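Local coordinates for protein Abbfa_003403 (Acinetobacter baumannii, PDB 4ZXH) that probably assembles a peptide product on a phosphopantetheine-bearing carrier domain, as a four-domain nonribosomal peptide synthetase with condensation, adenylation, carrier and thioesterase domains, at residues 128-133 and 142-147; 40-45 and 113-118. All coordinates share one frame; numbering follows the deposited sequence.

Contact 1. Residues 128-133 and 142-147; sequences RIHCYE and AFVIHH. With PX4 (1,2-dimyristoyl-sn-glycero-3-phosphocholine), chain C.
Ile129 and Phe143 stand alongside each other on one face of the sheet, from a non-hydrogen-bonded antiparallel pair, with Ile129 CG1 3.8 Å from Phe143 CD1. One face of the Phe143 ring packs against the bound 1,2-dimyristoyl-sn-glycero-3-phosphocholine, whose acyl carbon C34 sits over the ring centre, and C32 of the same chain comes to Phe143 CZ. The methyl CD1 of Ile129 approaches the lipid's other acyl chain at C13, at 4.1 Å. The two strands, 127-135 and 138-146, form a beta hairpin in the condensation domain, and the latter ends at His146, which with His147 opens the HHxxxD motif of this family. Two hydrogen-bonded pairs flank Ile129 and Phe143; Val144 N reaches Arg128 O nearly straight at 2.9 Å (177° at the hydrogen), and His130 N gives a similar bond to Ala142 O. On the other face, His130 and Val144 meet obliquely. With CG anti to the carbonyl carbon (chi1 -69°), the imidazole brings CD2 within 3.6 Å of Val144 CG2, the methyl arriving near the ring plane. Arg128 NE donates to His130 NE2 at 3.0 Å, which probably helps to set the ring's rotation, although the donor sits out of the ring plane; Arg128 NH2 bonds to Gln117 O.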
loop_
_atom_site.group_PDB
_atom_site.type_symbol
_atom_site.label_atom_id
_atom_site.label_comp_id
_atom_site.label_asym_id
_atom_site.label_seq_id
_atom_site.Cartn_x
_atom_site.Cartn_y
_atom_site.Cartn_z
ATOM N N ARG A 128 -18.951 -27.883 7.857
ATOM C CA ARG A 128 -20.313 -27.915 7.315
ATOM C C ARG A 128 -20.434 -28.972 6.239
ATOM O O ARG A 128 -19.448 -29.344 5.596
ATOM C CB ARG A 128 -20.701 -26.591 6.697
ATOM C CG ARG A 128 -20.575 -25.400 7.586
ATOM C CD ARG A 128 -21.261 -24.242 6.915
ATOM N NE ARG A 128 -20.681 -23.908 5.616
ATOM C CZ ARG A 128 -19.848 -22.884 5.430
ATOM N NH1 ARG A 128 -19.501 -22.127 6.464
ATOM N NH2 ARG A 128 -19.380 -22.604 4.218
ATOM N N ILE A 129 -21.658 -29.431 6.029
ATOM C CA ILE A 129 -21.968 -30.309 4.920
ATOM C C ILE A 129 -23.040 -29.658 4.071
ATOM O O ILE A 129 -24.099 -29.294 4.592
ATOM C CB ILE A 129 -22.463 -31.677 5.398
ATOM C CG1 ILE A 129 -21.390 -32.350 6.244
ATOM C CG2 ILE A 129 -22.855 -32.534 4.202
ATOM C CD1 ILE A 129 -21.915 -33.480 7.081
ATOM N N HIS A 130 -22.774 -29.505 2.776
ATOM C CA HIS A 130 -23.742 -28.891 1.868
ATOM C C HIS A 130 -24.286 -29.950 0.919
ATOM O O HIS A 130 -23.513 -30.542 0.177
ATOM C CB HIS A 130 -23.098 -27.763 1.061
ATOM C CG HIS A 130 -22.722 -26.554 1.862
ATOM N ND1 HIS A 130 -23.557 -25.465 2.003
ATOM C CD2 HIS A 130 -21.581 -26.237 2.521
ATOM C CE1 HIS A 130 -22.956 -24.542 2.737
ATOM N NE2 HIS A 130 -21.757 -24.984 3.066
ATOM N N CYS A 131 -25.594 -30.190 0.930
ATOM C CA CYS A 131 -26.188 -31.219 0.064
ATOM C C CYS A 131 -27.111 -30.656 -1.006
ATOM O O CYS A 131 -27.835 -29.700 -0.771
ATOM C CB CYS A 131 -26.976 -32.234 0.884
ATOM S SG CYS A 131 -26.069 -32.874 2.265
ATOM N N TYR A 132 -27.100 -31.280 -2.177
ATOM C CA TYR A 132 -27.911 -30.836 -3.287
ATOM C C TYR A 132 -28.529 -32.022 -3.987
ATOM O O TYR A 132 -27.825 -32.943 -4.391
ATOM C CB TYR A 132 -27.073 -30.049 -4.273
ATOM C CG TYR A 132 -26.281 -28.934 -3.651
ATOM C CD1 TYR A 132 -26.771 -27.629 -3.620
ATOM C CD2 TYR A 132 -25.030 -29.175 -3.118
ATOM C CE1 TYR A 132 -26.033 -26.606 -3.058
ATOM C CE2 TYR A 132 -24.285 -28.162 -2.560
ATOM C CZ TYR A 132 -24.786 -26.891 -2.532
ATOM O OH TYR A 132 -24.028 -25.912 -1.962
ATOM N N GLU A 133 -29.846 -31.996 -4.141
ATOM C CA GLU A 133 -30.555 -33.015 -4.896
ATOM C C GLU A 133 -30.518 -32.668 -6.394
ATOM O O GLU A 133 -30.918 -31.577 -6.787
ATOM C CB GLU A 133 -31.996 -33.138 -4.378
ATOM C CG GLU A 133 -32.843 -34.239 -5.041
ATOM C CD GLU A 133 -34.222 -34.397 -4.398
ATOM O OE1 GLU A 133 -34.618 -33.524 -3.590
ATOM O OE2 GLU A 133 -34.911 -35.396 -4.711
ATOM N N ALA A 142 -21.001 -31.716 -0.483
ATOM C CA ALA A 142 -19.726 -31.023 -0.301
ATOM C C ALA A 142 -19.430 -30.840 1.175
ATOM O O ALA A 142 -20.236 -30.275 1.922
ATOM C CB ALA A 142 -19.727 -29.675 -1.015
ATOM N N PHE A 143 -18.268 -31.337 1.583
ATOM C CA PHE A 143 -17.803 -31.225 2.949
ATOM C C PHE A 143 -16.843 -30.051 3.038
ATOM O O PHE A 143 -15.875 -29.997 2.283
ATOM C CB PHE A 143 -17.101 -32.507 3.388
ATOM C CG PHE A 143 -17.959 -33.724 3.309
ATOM C CD1 PHE A 143 -18.632 -34.186 4.426
ATOM C CD2 PHE A 143 -18.101 -34.414 2.112
ATOM C CE1 PHE A 143 -19.425 -35.313 4.360
ATOM C CE2 PHE A 143 -18.898 -35.534 2.044
ATOM C CZ PHE A 143 -19.564 -35.975 3.175
ATOM N N VAL A 144 -17.118 -29.120 3.952
ATOM C CA VAL A 144 -16.279 -27.939 4.164
ATOM C C VAL A 144 -15.673 -27.952 5.562
ATOM O O VAL A 144 -16.407 -27.966 6.556
ATOM C CB VAL A 144 -17.067 -26.643 4.030
ATOM C CG1 VAL A 144 -16.121 -25.491 3.874
ATOM C CG2 VAL A 144 -17.989 -26.703 2.856
ATOM N N ILE A 145 -14.348 -27.942 5.651
ATOM C CA ILE A 145 -13.694 -27.912 6.954
ATOM C C ILE A 145 -12.694 -26.774 6.991
ATOM O O ILE A 145 -11.835 -26.667 6.112
ATOM C CB ILE A 145 -12.937 -29.228 7.284
ATOM C CG1 ILE A 145 -13.863 -30.420 7.300
ATOM C CG2 ILE A 145 -12.339 -29.138 8.637
ATOM C CD1 ILE A 145 -13.861 -31.231 6.033
ATOM N N HIS A 146 -12.773 -25.933 8.010
ATOM C CA HIS A 146 -11.816 -24.845 8.112
ATOM C C HIS A 146 -10.431 -25.371 8.477
ATOM O O HIS A 146 -10.284 -26.236 9.355
ATOM C CB HIS A 146 -12.282 -23.823 9.129
ATOM C CG HIS A 146 -11.544 -22.527 9.043
ATOM N ND1 HIS A 146 -10.276 -22.365 9.551
ATOM C CD2 HIS A 146 -11.887 -21.340 8.491
ATOM C CE1 HIS A 146 -9.877 -21.124 9.333
ATOM N NE2 HIS A 146 -10.833 -20.483 8.685
ATOM N N HIS A 147 -9.419 -24.849 7.791
ATOM C CA HIS A 147 -8.040 -25.340 7.917
ATOM C C HIS A 147 -7.453 -25.087 9.333
ATOM O O HIS A 147 -6.518 -25.774 9.761
ATOM C CB HIS A 147 -7.181 -24.682 6.834
ATOM C CG HIS A 147 -5.910 -25.415 6.513
ATOM N ND1 HIS A 147 -5.154 -26.055 7.462
ATOM C CD2 HIS A 147 -5.254 -25.556 5.332
ATOM C CE1 HIS A 147 -4.080 -26.583 6.880
ATOM N NE2 HIS A 147 -4.120 -26.293 5.597
HETATM O O1 PX4 C . -34.282 -36.407 3.376
HETATM O O2 PX4 C . -34.373 -36.980 0.834
HETATM P P1 PX4 C . -33.960 -37.351 2.238
HETATM O O3 PX4 C . -34.506 -38.838 2.561
HETATM C C1 PX4 C . -35.667 -39.120 3.345
HETATM C C2 PX4 C . -35.999 -40.608 3.196
HETATM N N1 PX4 C . -37.041 -41.072 4.139
HETATM C C3 PX4 C . -38.083 -40.046 4.319
HETATM C C4 PX4 C . -37.659 -42.298 3.606
HETATM C C5 PX4 C . -36.431 -41.393 5.438
HETATM O O4 PX4 C . -32.371 -37.655 2.240
HETATM C C6 PX4 C . -31.515 -37.473 1.108
HETATM C C7 PX4 C . -30.116 -37.140 1.615
HETATM C C8 PX4 C . -30.337 -36.374 2.917
HETATM O O5 PX4 C . -29.092 -36.000 3.500
HETATM C C9 PX4 C . -28.916 -35.942 4.946
HETATM O O6 PX4 C . -29.782 -36.371 5.688
HETATM C C10 PX4 C . -27.650 -35.358 5.517
HETATM C C11 PX4 C . -26.715 -36.453 6.009
HETATM C C12 PX4 C . -25.376 -36.336 5.296
HETATM C C13 PX4 C . -24.256 -36.691 6.264
HETATM C C14 PX4 C . -23.403 -37.815 5.699
HETATM C C15 PX4 C . -22.577 -38.408 6.826
HETATM C C16 PX4 C . -21.103 -38.313 6.491
HETATM C C17 PX4 C . -20.260 -38.657 7.706
HETATM C C18 PX4 C . -19.969 -37.398 8.522
HETATM C C19 PX4 C . -18.540 -36.915 8.335
HETATM C C20 PX4 C . -18.437 -35.439 8.703
HETATM C C21 PX4 C . -16.987 -34.961 8.632
HETATM C C22 PX4 C . -16.870 -33.482 8.298
HETATM O O7 PX4 C . -29.352 -38.332 1.861
HETATM C C23 PX4 C . -27.997 -38.278 1.297
HETATM O O8 PX4 C . -27.823 -37.556 0.334
HETATM C C24 PX4 C . -26.843 -39.078 1.910
HETATM C C25 PX4 C . -25.485 -38.953 1.199
HETATM C C26 PX4 C . -24.338 -39.630 1.972
HETATM C C27 PX4 C . -22.954 -39.424 1.324
HETATM C C28 PX4 C . -21.805 -40.133 2.049
HETATM C C29 PX4 C . -20.429 -39.917 1.394
HETATM C C30 PX4 C . -19.295 -40.683 2.092
HETATM C C31 PX4 C . -17.894 -40.024 2.043
HETATM C C32 PX4 C . -17.778 -38.891 3.074
HETATM C C33 PX4 C . -16.358 -38.484 3.495
HETATM C C34 PX4 C . -16.335 -37.081 4.111
HETATM C C35 PX4 C . -15.262 -36.829 5.175
HETATM C C36 PX4 C . -14.324 -35.698 4.780
#

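Contact 2. Residues 40-45 and 113-118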
loop_
_atom_site.group_PDB
_atom_site.type_symbol
_atom_site.label_atom_id
_atom_site.label_comp_id
_atom_site.label_asym_id
_atom_site.label_seq_id
_atom_site.Cartn_x
_atom_site.Cartn_y
_atom_site.Cartn_z
ATOM N N ASN A 40 -11.122 -22.441 3.751
ATOM C CA ASN A 40 -12.209 -23.413 3.712
ATOM C C ASN A 40 -11.855 -24.628 2.867
ATOM O O ASN A 40 -12.119 -24.620 1.667
ATOM C CB ASN A 40 -13.469 -22.783 3.117
ATOM C CG ASN A 40 -14.096 -21.749 4.012
ATOM O OD1 ASN A 40 -13.463 -21.216 4.912
ATOM N ND2 ASN A 40 -15.356 -21.455 3.759
ATOM N N MET A 41 -11.261 -25.662 3.463
ATOM C CA MET A 41 -11.003 -26.887 2.716
ATOM C C MET A 41 -12.331 -27.549 2.290
ATOM O O MET A 41 -13.310 -27.618 3.064
ATOM C CB MET A 41 -10.183 -27.868 3.531
ATOM C CG MET A 41 -9.119 -27.253 4.406
ATOM S SD MET A 41 -8.072 -28.473 5.175
ATOM C CE MET A 41 -7.351 -29.191 3.714
ATOM N N VAL A 42 -12.359 -28.031 1.056
ATOM C CA VAL A 42 -13.568 -28.595 0.491
ATOM C C VAL A 42 -13.261 -29.839 -0.302
ATOM O O VAL A 42 -12.489 -29.790 -1.263
ATOM C CB VAL A 42 -14.298 -27.609 -0.471
ATOM C CG1 VAL A 42 -15.527 -28.294 -1.092
ATOM C CG2 VAL A 42 -14.680 -26.336 0.237
ATOM N N VAL A 43 -13.870 -30.949 0.098
ATOM C CA VAL A 43 -13.895 -32.142 -0.726
ATOM C C VAL A 43 -15.367 -32.401 -1.092
ATOM O O VAL A 43 -16.242 -32.334 -0.215
ATOM C CB VAL A 43 -13.259 -33.358 0.006
ATOM C CG1 VAL A 43 -13.865 -33.557 1.375
ATOM C CG2 VAL A 43 -13.428 -34.609 -0.798
ATOM N N ALA A 44 -15.642 -32.669 -2.374
ATOM C CA ALA A 44 -17.026 -32.830 -2.848
ATOM C C ALA A 44 -17.233 -34.055 -3.744
ATOM O O ALA A 44 -16.318 -34.498 -4.459
ATOM C CB ALA A 44 -17.472 -31.581 -3.594
ATOM N N PHE A 45 -18.454 -34.586 -3.739
ATOM C CA PHE A 45 -18.709 -35.816 -4.470
ATOM C C PHE A 45 -20.060 -35.826 -5.133
ATOM O O PHE A 45 -21.027 -35.256 -4.636
ATOM C CB PHE A 45 -18.597 -37.039 -3.550
ATOM C CG PHE A 45 -17.230 -37.235 -2.949
ATOM C CD1 PHE A 45 -16.170 -37.681 -3.727
ATOM C CD2 PHE A 45 -17.007 -36.985 -1.608
ATOM C CE1 PHE A 45 -14.905 -37.870 -3.183
ATOM C CE2 PHE A 45 -15.744 -37.176 -1.052
ATOM C CZ PHE A 45 -14.693 -37.626 -1.845
ATOM N N GLN A 113 -19.883 -20.941 -4.373
ATOM C CA GLN A 113 -20.287 -19.814 -3.537
ATOM C C GLN A 113 -20.794 -20.276 -2.163
ATOM O O GLN A 113 -20.471 -19.646 -1.162
ATOM C CB GLN A 113 -21.330 -18.951 -4.250
ATOM C CG GLN A 113 -21.081 -17.435 -4.138
ATOM C CD GLN A 113 -19.759 -16.953 -4.777
ATOM O OE1 GLN A 113 -18.975 -17.736 -5.336
ATOM N NE2 GLN A 113 -19.522 -15.644 -4.696
ATOM N N ASP A 114 -21.525 -21.384 -2.092
ATOM C CA ASP A 114 -21.999 -21.886 -0.798
ATOM C C ASP A 114 -20.873 -22.279 0.158
ATOM O O ASP A 114 -20.907 -21.934 1.339
ATOM C CB ASP A 114 -22.922 -23.083 -0.995
ATOM C CG ASP A 114 -24.335 -22.677 -1.344
ATOM O OD1 ASP A 114 -24.556 -21.471 -1.576
ATOM O OD2 ASP A 114 -25.222 -23.570 -1.362
ATOM N N THR A 115 -19.880 -23.004 -0.351
ATOM C CA THR A 115 -18.776 -23.477 0.480
ATOM C C THR A 115 -17.811 -22.363 0.894
ATOM O O THR A 115 -17.022 -22.555 1.803
ATOM C CB THR A 115 -17.958 -24.594 -0.233
ATOM O OG1 THR A 115 -17.315 -24.073 -1.402
ATOM C CG2 THR A 115 -18.857 -25.777 -0.619
ATOM N N LYS A 116 -17.864 -21.209 0.232
ATOM C CA LYS A 116 -17.044 -20.054 0.629
ATOM C C LYS A 116 -17.658 -19.191 1.737
ATOM O O LYS A 116 -17.089 -18.162 2.111
ATOM C CB LYS A 116 -16.749 -19.163 -0.586
ATOM C CG LYS A 116 -15.489 -19.568 -1.288
ATOM C CD LYS A 116 -15.400 -19.071 -2.719
ATOM C CE LYS A 116 -14.340 -19.929 -3.433
ATOM N NZ LYS A 116 -14.130 -19.537 -4.857
ATOM N N GLN A 117 -18.823 -19.575 2.245
ATOM C CA GLN A 117 -19.406 -18.824 3.349
ATOM C C GLN A 117 -18.430 -18.993 4.496
ATOM O O GLN A 117 -17.863 -20.069 4.688
ATOM C CB GLN A 117 -20.816 -19.312 3.686
ATOM C CG GLN A 117 -21.857 -18.886 2.648
ATOM C CD GLN A 117 -23.046 -19.862 2.484
ATOM O OE1 GLN A 117 -23.090 -20.959 3.054
ATOM N NE2 GLN A 117 -24.009 -19.452 1.669
ATOM N N PRO A 118 -18.158 -17.906 5.203
ATOM C CA PRO A 118 -17.033 -17.889 6.136
ATOM C C PRO A 118 -17.397 -18.539 7.449
ATOM O O PRO A 118 -18.579 -18.594 7.747
ATOM C CB PRO A 118 -16.758 -16.383 6.326
ATOM C CG PRO A 118 -18.072 -15.748 6.133
ATOM C CD PRO A 118 -18.794 -16.589 5.076
#
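Asn40 reaches the C-terminal end of helix 104-115 with its side-chain amide, whose ND2 donates to two backbone carbonyls. The bond from Asn40 ND2 to Thr115 O is 2.8 Å long and fairly straight (167° at the hydrogen), and it lies in both the amide and the carbonyl plane. The second runs from Asn40 ND2 to Gln117 O at 3.0 Å; it is more bent (139°), and the donor stands well above that carbonyl plane. Both acceptors lie close to the amide plane, one for each N-H, which fixes the rotation of the amide. Gln117 O is shared with Arg128 NH2. Met41 turns to the opposite face of the sheet, and the next contact comes from Val42. Its CG2, anti to the carbonyl carbon (chi1 177° for CG1), meets Thr115 CB at 3.7 Å, the two side chains crossing at about a right angle. The Thr115 hydroxyl is turned to its own helix, bonded to the carbonyls of Val111 and Glu112, and Val42 CG2 packs beside it. This is a helix packed on one face of a beta sheet, as in the two-layer alpha/beta subdomains of the chloramphenicol acetyltransferase-like fold of condensation domains.

From the N terminus, strand 40-49 comes first, and contact 2 closes a long loop of 67 residues when the end of helix 104-115 returns to it. After a connecting loop the chain enters strand 127-135, and contact 1 closes the much shorter hairpin with strand 138-146. The two closures therefore follow one another in series, neither enclosing the other. They nevertheless meet in space, with centres about 6 Å apart: Ile145 N lies 2.8 Å from Met41 O, where strand 138-146 lines up beside strand 40-49, and Tyr132 OH lies 2.7 Å from Asp114 OD2, a probable hydrogen bond. Together they tie helix 104-115 to three neighbouring strands of the same sheet (127-135, 138-146 and 40-49).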